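Local coordinates for protein threonine--tRNA ligase catalytic subunit (Aeropyrum pernix, PDB 3A32) that probably activates threonine with ATP and then transfers it to its cognate tRNA, as a zinc-dependent class II synthetase that lacks a cis-editing domain, at residues Ala165-Pro170 with Ile309-Leu314; Gly258-Phe263 with Thr280-Phe285; Phe139-Arg144 with Gly159-Asp164. All coordinates share one frame; numbering follows the deposited sequence.

Contact 1. Residues Ala165-Pro170 with Ile309-Leu314. With ZN (zinc ion), chain G.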
loop_
_atom_site.group_PDB
_atom_site.type_symbol
_atom_site.label_atom_id
_atom_site.label_comp_id
_atom_site.label_asym_id
_atom_site.label_seq_id
_atom_site.Cartn_x
_atom_site.Cartn_y
_atom_site.Cartn_z
ATOM N N ALA A 165 5.564 -13.353 5.669
ATOM C CA ALA A 165 5.550 -13.147 7.107
ATOM C C ALA A 165 6.610 -14.019 7.722
ATOM O O ALA A 165 7.038 -15.011 7.113
ATOM C CB ALA A 165 4.166 -13.452 7.685
ATOM N N HIS A 166 7.067 -13.615 8.893
ATOM C CA HIS A 166 7.989 -14.374 9.686
ATOM C C HIS A 166 7.451 -14.543 11.098
ATOM O O HIS A 166 6.863 -13.617 11.681
ATOM C CB HIS A 166 9.399 -13.747 9.629
ATOM C CG HIS A 166 9.980 -13.813 8.254
ATOM N ND1 HIS A 166 9.765 -12.832 7.315
ATOM C CD2 HIS A 166 10.627 -14.808 7.612
ATOM C CE1 HIS A 166 10.312 -13.183 6.170
ATOM N NE2 HIS A 166 10.848 -14.377 6.323
ATOM N N ILE A 167 7.617 -15.753 11.621
ATOM C CA ILE A 167 7.086 -16.102 12.911
ATOM C C ILE A 167 8.183 -16.709 13.766
ATOM O O ILE A 167 8.864 -17.658 13.360
ATOM C CB ILE A 167 5.915 -17.102 12.775
ATOM C CG1 ILE A 167 4.905 -16.587 11.770
ATOM C CG2 ILE A 167 5.232 -17.410 14.167
ATOM C CD1 ILE A 167 3.568 -17.327 11.885
ATOM N N ILE A 168 8.358 -16.155 14.953
ATOM C CA ILE A 168 9.260 -16.729 15.959
ATOM C C ILE A 168 8.379 -17.285 17.080
ATOM O O ILE A 168 7.745 -16.522 17.814
ATOM C CB ILE A 168 10.241 -15.646 16.467
ATOM C CG1 ILE A 168 11.036 -15.132 15.268
ATOM C CG2 ILE A 168 11.121 -16.178 17.620
ATOM C CD1 ILE A 168 12.009 -14.010 15.531
ATOM N N VAL A 169 8.302 -18.613 17.165
ATOM C CA VAL A 169 7.285 -19.265 18.007
ATOM C C VAL A 169 7.914 -20.301 18.965
ATOM O O VAL A 169 8.670 -21.157 18.497
ATOM C CB VAL A 169 6.167 -19.966 17.165
ATOM C CG1 VAL A 169 6.719 -20.773 16.062
ATOM C CG2 VAL A 169 5.345 -20.810 18.036
ATOM N N PRO A 170 7.637 -20.203 20.298
ATOM C CA PRO A 170 8.195 -21.201 21.233
ATOM C C PRO A 170 7.638 -22.564 20.941
ATOM O O PRO A 170 6.545 -22.669 20.374
ATOM C CB PRO A 170 7.654 -20.738 22.593
ATOM C CG PRO A 170 7.418 -19.277 22.426
ATOM C CD PRO A 170 6.843 -19.191 21.022
ATOM N N ILE A 309 10.017 -19.329 11.383
ATOM C CA ILE A 309 9.239 -19.736 10.246
ATOM C C ILE A 309 9.129 -18.588 9.232
ATOM O O ILE A 309 8.880 -17.446 9.604
ATOM C CB ILE A 309 7.823 -20.252 10.690
ATOM C CG1 ILE A 309 7.951 -21.533 11.506
ATOM C CG2 ILE A 309 6.893 -20.449 9.471
ATOM C CD1 ILE A 309 6.683 -22.006 12.203
ATOM N N HIS A 310 9.353 -18.924 7.971
ATOM C CA HIS A 310 8.964 -18.113 6.814
ATOM C C HIS A 310 7.618 -18.667 6.358
ATOM O O HIS A 310 7.465 -19.883 6.293
ATOM C CB HIS A 310 9.882 -18.395 5.625
ATOM C CG HIS A 310 11.351 -18.275 5.903
ATOM N ND1 HIS A 310 12.084 -17.175 5.525
ATOM C CD2 HIS A 310 12.237 -19.148 6.452
ATOM C CE1 HIS A 310 13.353 -17.365 5.839
ATOM N NE2 HIS A 310 13.472 -18.561 6.392
ATOM N N ARG A 311 6.652 -17.812 6.015
ATOM C CA ARG A 311 5.385 -18.317 5.469
ATOM C C ARG A 311 4.754 -17.340 4.498
ATOM O O ARG A 311 4.822 -16.150 4.714
ATOM C CB ARG A 311 4.406 -18.686 6.595
ATOM C CG ARG A 311 4.107 -17.614 7.662
ATOM C CD ARG A 311 2.729 -16.939 7.481
ATOM N NE ARG A 311 2.622 -15.979 6.371
ATOM C CZ ARG A 311 1.501 -15.311 6.065
ATOM N NH1 ARG A 311 0.386 -15.478 6.790
ATOM N NH2 ARG A 311 1.492 -14.462 5.040
ATOM N N ALA A 312 4.154 -17.825 3.414
ATOM C CA ALA A 312 3.258 -16.996 2.610
ATOM C C ALA A 312 2.004 -17.817 2.397
ATOM O O ALA A 312 2.093 -19.026 2.421
ATOM C CB ALA A 312 3.915 -16.619 1.271
ATOM N N LEU A 313 0.865 -17.185 2.122
ATOM C CA LEU A 313 -0.375 -17.892 1.783
ATOM C C LEU A 313 -0.519 -18.031 0.289
ATOM O O LEU A 313 -0.811 -19.100 -0.177
ATOM C CB LEU A 313 -1.628 -17.211 2.370
ATOM C CG LEU A 313 -1.595 -16.755 3.850
ATOM C CD1 LEU A 313 -2.916 -16.094 4.227
ATOM C CD2 LEU A 313 -1.285 -17.884 4.853
ATOM N N LEU A 314 -0.331 -16.940 -0.454
ATOM C CA LEU A 314 -0.430 -16.913 -1.912
ATOM C C LEU A 314 0.937 -17.219 -2.507
ATOM O O LEU A 314 1.034 -17.986 -3.452
ATOM C CB LEU A 314 -0.894 -15.519 -2.376
ATOM C CG LEU A 314 -2.161 -14.921 -1.739
ATOM C CD1 LEU A 314 -2.551 -13.521 -2.325
ATOM C CD2 LEU A 314 -3.318 -15.915 -1.837
HETATM ZN ZN ZN G . 11.620 -15.317 4.754
HETATM O O HOH W 1 9.997 -15.417 3.550
#
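His-166 and His-310 hold one zinc ion between neighbouring antiparallel strands of the class II synthetase core sheet. NE2 of His-166 binds the metal at 2.0 Å and ND1 of His-310 binds it at 2.1 Å, each ring using the nitrogen that faces the ion. Cys-112 and a water complete the four ligands. In other threonyl-tRNA synthetases this metal contacts the amino acid, so the water probably marks a place that threonine takes. The two histidines form a non-hydrogen-bonded pair on the same face of the sheet, and in both CG lies anti to the carbonyl carbon (chi1 -65° and -53°), which brings both rings to the ion, where they meet obliquely. Second-shell bonds fix their rotation: ND1 of His-166 is bonded to His-115 and NE2 of His-310 to Asp-284, whose charge is likely to polarise that ring.

On both sides of this pair the backbones are joined by hydrogen-bonded pairs. Ala-165 and Arg-311 exchange two bonds, and Ile-167 and Ile-309 two more, Ile-309 N reaching Ile-167 O at 2.8 Å. CA of His-166 also points its hydrogen at Ile-309 O, 3.2 Å away.

The opposite face of the sheet is mostly apolar, packed on helix 174-191. Ile-167 and Ile-309 meet CB to CB, and CG1 of Val-169 touches CD1 of Ile-309 at 4.1 Å. Arg-311, bent at chi2 and chi3, folds back across Ala-165, and its NH2 is bonded to Asp-163 O. The methyl of Ala-165 presses on one face of the guanidinium, CB just 3.2 Å from Arg-311 NE, a buried nitrogen without a hydrogen-bond partner in the model.

Contact 2. Residues Gly258-Phe263 with Thr280-Phe285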
loop_
_atom_site.group_PDB
_atom_site.type_symbol
_atom_site.label_atom_id
_atom_site.label_comp_id
_atom_site.label_asym_id
_atom_site.label_seq_id
_atom_site.Cartn_x
_atom_site.Cartn_y
_atom_site.Cartn_z
ATOM N N GLY A 258 15.687 -26.503 6.754
ATOM C CA GLY A 258 14.552 -26.895 7.553
ATOM C C GLY A 258 13.446 -27.467 6.704
ATOM O O GLY A 258 13.440 -27.271 5.504
ATOM N N PRO A 259 12.517 -28.210 7.334
ATOM C CA PRO A 259 11.395 -28.857 6.638
ATOM C C PRO A 259 10.307 -27.828 6.300
ATOM O O PRO A 259 10.381 -26.671 6.788
ATOM C CB PRO A 259 10.865 -29.849 7.662
ATOM C CG PRO A 259 11.233 -29.239 9.008
ATOM C CD PRO A 259 12.489 -28.430 8.799
ATOM N N LYS A 260 9.317 -28.234 5.492
ATOM C CA LYS A 260 8.265 -27.319 5.038
ATOM C C LYS A 260 6.965 -28.009 4.698
ATOM O O LYS A 260 6.904 -29.218 4.553
ATOM C CB LYS A 260 8.723 -26.528 3.798
ATOM C CG LYS A 260 9.311 -27.418 2.698
ATOM C CD LYS A 260 9.381 -26.695 1.335
ATOM C CE LYS A 260 10.060 -27.616 0.304
ATOM N NZ LYS A 260 9.918 -27.035 -1.067
ATOM N N LEU A 261 5.934 -27.192 4.529
ATOM C CA LEU A 261 4.630 -27.602 4.066
ATOM C C LEU A 261 4.226 -26.664 2.917
ATOM O O LEU A 261 4.325 -25.416 3.036
ATOM C CB LEU A 261 3.690 -27.439 5.246
ATOM C CG LEU A 261 2.207 -27.693 5.223
ATOM C CD1 LEU A 261 1.779 -27.821 6.671
ATOM C CD2 LEU A 261 1.431 -26.555 4.492
ATOM N N ASP A 262 3.726 -27.239 1.826
ATOM C CA ASP A 262 3.270 -26.447 0.677
ATOM C C ASP A 262 1.784 -26.594 0.532
ATOM O O ASP A 262 1.244 -27.670 0.757
ATOM C CB ASP A 262 3.944 -26.917 -0.591
ATOM C CG ASP A 262 5.409 -26.535 -0.614
ATOM O OD1 ASP A 262 5.682 -25.324 -0.369
ATOM O OD2 ASP A 262 6.263 -27.441 -0.825
ATOM N N PHE A 263 1.143 -25.480 0.202
ATOM C CA PHE A 263 -0.292 -25.420 -0.061
ATOM C C PHE A 263 -0.547 -25.646 -1.543
ATOM O O PHE A 263 -0.036 -24.903 -2.368
ATOM C CB PHE A 263 -0.799 -24.015 0.247
ATOM C CG PHE A 263 -0.600 -23.586 1.685
ATOM C CD1 PHE A 263 -1.024 -24.418 2.764
ATOM C CD2 PHE A 263 -0.061 -22.339 1.971
ATOM C CE1 PHE A 263 -0.877 -23.991 4.059
ATOM C CE2 PHE A 263 0.079 -21.912 3.281
ATOM C CZ PHE A 263 -0.322 -22.723 4.305
ATOM N N THR A 280 3.752 -21.421 1.273
ATOM C CA THR A 280 4.560 -22.417 1.948
ATOM C C THR A 280 4.667 -22.029 3.423
ATOM O O THR A 280 4.506 -20.854 3.776
ATOM C CB THR A 280 6.004 -22.524 1.316
ATOM O OG1 THR A 280 5.876 -22.949 -0.053
ATOM C CG2 THR A 280 6.822 -23.613 1.971
ATOM N N ILE A 281 4.884 -23.026 4.279
ATOM C CA ILE A 281 5.348 -22.804 5.639
ATOM C C ILE A 281 6.722 -23.452 5.729
ATOM O O ILE A 281 6.824 -24.678 5.667
ATOM C CB ILE A 281 4.398 -23.408 6.748
ATOM C CG1 ILE A 281 2.983 -22.874 6.584
ATOM C CG2 ILE A 281 4.930 -23.102 8.172
ATOM C CD1 ILE A 281 1.989 -23.581 7.444
ATOM N N GLN A 282 7.746 -22.620 5.942
ATOM C CA GLN A 282 9.145 -23.017 5.925
ATOM C C GLN A 282 9.927 -22.670 7.220
ATOM O O GLN A 282 10.174 -21.506 7.530
ATOM C CB GLN A 282 9.813 -22.351 4.710
ATOM C CG GLN A 282 11.324 -22.539 4.660
ATOM C CD GLN A 282 11.695 -23.918 4.141
ATOM O OE1 GLN A 282 11.403 -24.244 2.989
ATOM N NE2 GLN A 282 12.366 -24.729 4.985
ATOM N N PHE A 283 10.264 -23.699 7.980
ATOM C CA PHE A 283 11.261 -23.664 9.043
ATOM C C PHE A 283 12.690 -23.397 8.599
ATOM O O PHE A 283 13.119 -23.754 7.489
ATOM C CB PHE A 283 11.244 -25.005 9.776
ATOM C CG PHE A 283 9.994 -25.226 10.567
ATOM C CD1 PHE A 283 9.985 -25.016 11.948
ATOM C CD2 PHE A 283 8.815 -25.626 9.931
ATOM C CE1 PHE A 283 8.802 -25.196 12.686
ATOM C CE2 PHE A 283 7.652 -25.834 10.649
ATOM C CZ PHE A 283 7.629 -25.612 12.031
ATOM N N ASP A 284 13.438 -22.838 9.529
ATOM C CA ASP A 284 14.736 -22.313 9.258
ATOM C C ASP A 284 15.575 -22.495 10.516
ATOM O O ASP A 284 15.223 -21.986 11.602
ATOM C CB ASP A 284 14.622 -20.850 8.831
ATOM C CG ASP A 284 15.866 -20.343 8.144
ATOM O OD1 ASP A 284 16.990 -20.693 8.615
ATOM O OD2 ASP A 284 15.718 -19.586 7.140
ATOM N N PHE A 285 16.642 -23.283 10.353
ATOM C CA PHE A 285 17.632 -23.623 11.410
ATOM C C PHE A 285 18.914 -22.812 11.191
ATOM O O PHE A 285 19.769 -22.700 12.068
ATOM C CB PHE A 285 17.916 -25.133 11.371
ATOM C CG PHE A 285 16.669 -25.965 11.590
ATOM C CD1 PHE A 285 15.660 -25.518 12.491
ATOM C CD2 PHE A 285 16.484 -27.159 10.927
ATOM C CE1 PHE A 285 14.519 -26.247 12.687
ATOM C CE2 PHE A 285 15.321 -27.935 11.155
ATOM C CZ PHE A 285 14.344 -27.478 12.011
#
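The side-chain amide of Gln-282 bonds with both its hydrogens through NE2. One goes across to Gly-258 O at 2.8 Å, and the other back to its own neighbour, Phe-283 O, also at 2.8 Å. Both acceptors lie in the plane of the amide but are used differently: NE2 approaches Phe-283 O on a lone pair and almost straight (173° at the hydrogen), whereas it sits above the carbonyl plane of Gly-258. The bend at chi2 (79°) turns the amide back to this strand end, and Gln-282 OE1 rests against the aliphatic part of Lys-260, 3.6 Å from both its CB and its CD.

Pro-259 O accepts the backbone N of Phe-283 at 3.2 Å. Farther on, Leu-261 and Ile-281 form a hydrogen-bonded pair in which each residue gives its N and receives at its O. These are the ends of the two arms of a beta hairpin, strands 260-268 and 273-284, in the largely antiparallel sheet of the class II catalytic core.

OD1 of Asp-262 accepts from OG1 of Thr-280, although the modelled separation is too short to be trusted in detail. The other carboxylate oxygen, OD2, is in a long salt bridge with Lys-260 NZ.

Apolar groups fill the opposite face: CZ of Phe-263 meets CD1 of Ile-281 at 4.0 Å, near helix 174-191. At the other end, CD of Pro-259 lies 3.7 Å from CE2 of Phe-285, whose ring packs edge-to-face with Trp-225. Gly-258 is pressed so closely to this end of the partner strand that a beta carbon on it would collide with Phe-283 O.

Contact 3. Residues Phe139-Arg144 with Gly159-Asp164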
loop_
_atom_site.group_PDB
_atom_site.type_symbol
_atom_site.label_atom_id
_atom_site.label_comp_id
_atom_site.label_asym_id
_atom_site.label_seq_id
_atom_site.Cartn_x
_atom_site.Cartn_y
_atom_site.Cartn_z
ATOM N N PHE A 139 3.583 -6.892 2.862
ATOM C CA PHE A 139 3.288 -6.911 1.416
ATOM C C PHE A 139 4.607 -6.473 0.778
ATOM O O PHE A 139 4.875 -5.270 0.610
ATOM C CB PHE A 139 2.168 -5.891 1.125
ATOM C CG PHE A 139 1.571 -5.983 -0.276
ATOM C CD1 PHE A 139 0.702 -7.016 -0.623
ATOM C CD2 PHE A 139 1.852 -5.008 -1.231
ATOM C CE1 PHE A 139 0.159 -7.096 -1.933
ATOM C CE2 PHE A 139 1.290 -5.057 -2.507
ATOM C CZ PHE A 139 0.436 -6.105 -2.858
ATOM N N GLY A 140 5.482 -7.430 0.486
ATOM C CA GLY A 140 6.903 -7.061 0.280
ATOM C C GLY A 140 7.323 -7.107 -1.166
ATOM O O GLY A 140 6.821 -7.938 -1.914
ATOM N N ARG A 141 8.259 -6.253 -1.560
ATOM C CA ARG A 141 8.694 -6.143 -2.990
ATOM C C ARG A 141 10.143 -6.589 -3.135
ATOM O O ARG A 141 11.037 -5.978 -2.549
ATOM C CB ARG A 141 8.546 -4.714 -3.491
ATOM C CG ARG A 141 7.102 -4.243 -3.430
ATOM C CD ARG A 141 6.986 -2.742 -3.384
ATOM N NE ARG A 141 5.595 -2.395 -3.671
ATOM C CZ ARG A 141 4.707 -2.179 -2.715
ATOM N NH1 ARG A 141 5.095 -2.226 -1.445
ATOM N NH2 ARG A 141 3.463 -1.928 -3.033
ATOM N N VAL A 142 10.342 -7.676 -3.889
ATOM C CA VAL A 142 11.604 -8.381 -3.961
ATOM C C VAL A 142 12.078 -8.478 -5.400
ATOM O O VAL A 142 11.282 -8.467 -6.334
ATOM C CB VAL A 142 11.567 -9.763 -3.221
ATOM C CG1 VAL A 142 11.289 -9.570 -1.717
ATOM C CG2 VAL A 142 10.546 -10.715 -3.812
ATOM N N HIS A 143 13.383 -8.476 -5.591
ATOM C CA HIS A 143 13.927 -8.488 -6.929
ATOM C C HIS A 143 15.040 -9.524 -6.983
ATOM O O HIS A 143 15.871 -9.591 -6.083
ATOM C CB HIS A 143 14.498 -7.143 -7.333
ATOM C CG HIS A 143 13.469 -6.087 -7.472
ATOM N ND1 HIS A 143 12.951 -5.403 -6.383
ATOM C CD2 HIS A 143 12.843 -5.606 -8.561
ATOM C CE1 HIS A 143 12.036 -4.552 -6.810
ATOM N NE2 HIS A 143 11.931 -4.678 -8.119
ATOM N N ARG A 144 15.042 -10.297 -8.061
ATOM C CA ARG A 144 15.938 -11.449 -8.176
ATOM C C ARG A 144 16.388 -11.551 -9.623
ATOM O O ARG A 144 15.627 -11.216 -10.535
ATOM C CB ARG A 144 15.193 -12.713 -7.755
ATOM C CG ARG A 144 14.882 -12.691 -6.296
ATOM C CD ARG A 144 14.127 -13.902 -5.881
ATOM N NE ARG A 144 13.782 -13.804 -4.454
ATOM C CZ ARG A 144 13.065 -14.716 -3.804
ATOM N NH1 ARG A 144 12.660 -15.795 -4.446
ATOM N NH2 ARG A 144 12.744 -14.561 -2.518
ATOM N N GLY A 159 10.980 -8.730 -10.681
ATOM C CA GLY A 159 10.513 -7.996 -9.496
ATOM C C GLY A 159 9.086 -8.406 -9.229
ATOM O O GLY A 159 8.271 -8.443 -10.155
ATOM N N PHE A 160 8.787 -8.760 -7.980
ATOM C CA PHE A 160 7.464 -9.230 -7.646
ATOM C C PHE A 160 7.127 -8.980 -6.172
ATOM O O PHE A 160 7.949 -8.501 -5.410
ATOM C CB PHE A 160 7.258 -10.751 -8.038
ATOM C CG PHE A 160 8.237 -11.708 -7.386
ATOM C CD1 PHE A 160 7.867 -12.451 -6.263
ATOM C CD2 PHE A 160 9.544 -11.843 -7.879
ATOM C CE1 PHE A 160 8.785 -13.319 -5.609
ATOM C CE2 PHE A 160 10.459 -12.732 -7.253
ATOM C CZ PHE A 160 10.081 -13.457 -6.105
ATOM N N THR A 161 5.912 -9.355 -5.788
ATOM C CA THR A 161 5.388 -9.089 -4.471
ATOM C C THR A 161 5.035 -10.420 -3.800
ATOM O O THR A 161 4.557 -11.323 -4.467
ATOM C CB THR A 161 4.205 -8.089 -4.595
ATOM O OG1 THR A 161 4.485 -7.143 -5.670
ATOM C CG2 THR A 161 3.993 -7.310 -3.258
ATOM N N GLN A 162 5.290 -10.531 -2.496
ATOM C CA GLN A 162 4.966 -11.716 -1.672
ATOM C C GLN A 162 4.081 -11.217 -0.525
ATOM O O GLN A 162 4.290 -10.111 -0.055
ATOM C CB GLN A 162 6.224 -12.253 -1.000
ATOM C CG GLN A 162 7.252 -12.844 -1.911
ATOM C CD GLN A 162 8.615 -12.947 -1.292
ATOM O OE1 GLN A 162 9.059 -12.077 -0.550
ATOM N NE2 GLN A 162 9.312 -14.021 -1.612
ATOM N N ASP A 163 3.087 -12.024 -0.115
ATOM C CA ASP A 163 2.415 -11.846 1.175
ATOM C C ASP A 163 3.264 -12.594 2.245
ATOM O O ASP A 163 2.911 -13.674 2.743
ATOM C CB ASP A 163 0.955 -12.398 1.126
ATOM C CG ASP A 163 0.871 -13.882 0.652
ATOM O OD1 ASP A 163 1.677 -14.293 -0.223
ATOM O OD2 ASP A 163 -0.015 -14.640 1.136
ATOM N N ASP A 164 4.366 -11.966 2.600
ATOM C CA ASP A 164 5.438 -12.562 3.346
ATOM C C ASP A 164 5.248 -12.344 4.848
ATOM O O ASP A 164 4.886 -11.245 5.268
ATOM C CB ASP A 164 6.744 -11.885 2.886
ATOM C CG ASP A 164 7.991 -12.696 3.229
ATOM O OD1 ASP A 164 7.881 -13.929 3.441
ATOM O OD2 ASP A 164 9.094 -12.091 3.247
HETATM O O HOH W 2 11.524 -14.832 0.066
#
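Phe-160 has CG wedged between its backbone N and carbonyl carbon (chi1 58°), a torsion that swings the ring over Val-142. CG2 of Val-142 then lies on one ring face, toward the rim and 3.8 Å from the centroid. Arg-144, extended from CG to NE, reaches along the same side until its guanidinium stands at 87° to the ring: CZ of Phe-160 touches the guanidinium face, while NH1 of Arg-144 lies at the ring edge, in its plane, 3.9 Å from Phe-160 CZ. An alanine at Phe-160 is likely to leave Val-142 CG2 uncovered and the guanidinium freer to turn.

These strands form motif 2 of class II synthetases, an antiparallel pair joined by a loop. Four backbone bonds tie Gly-140 to Gln-162 and Val-142 to Phe-160. A water accepts from NE2 of Gln-162 at 2.9 Å and, weakly, from NH2 of Arg-144, while Pro-109 O takes Arg-144 NE.

On the other face, CG2 of Thr-161 sits over the centre of the Phe-139 ring, 3.7 Å from its centroid. Gly-159 packs CA 3.5 Å from CD2 of His-143, where a beta carbon would clash. Arg-141 forms a salt bridge with Glu-72 of the second subunit.

The chemistry thus divides by face: Arg-144, set against the Phe-160 ring, and Gln-162 lie on the side of the zinc, whereas the face with Phe-139 and Arg-141 meets the second subunit.

In the fold
All three contacts belong to one sheet of the catalytic core. Contact 1 and contact 3 share strand 159-170, and contacts 1 and 2 meet where strands 306-316 and 273-284 run side by side, so strand 306-316 links the hairpin to motif 2. Contacts 1 and 2 are buried, with centres about 9 Å apart, and each packs an apolar face on helix 174-191; contact 3 is only partly buried and reaches the second subunit. Metal coordination marks contact 1, amide and carboxylate hydrogen bonds contact 2, and ring-face packing with a water bridge contact 3. Asp-163, in contact 3, also accepts the backbone N of Leu-314 from contact 1.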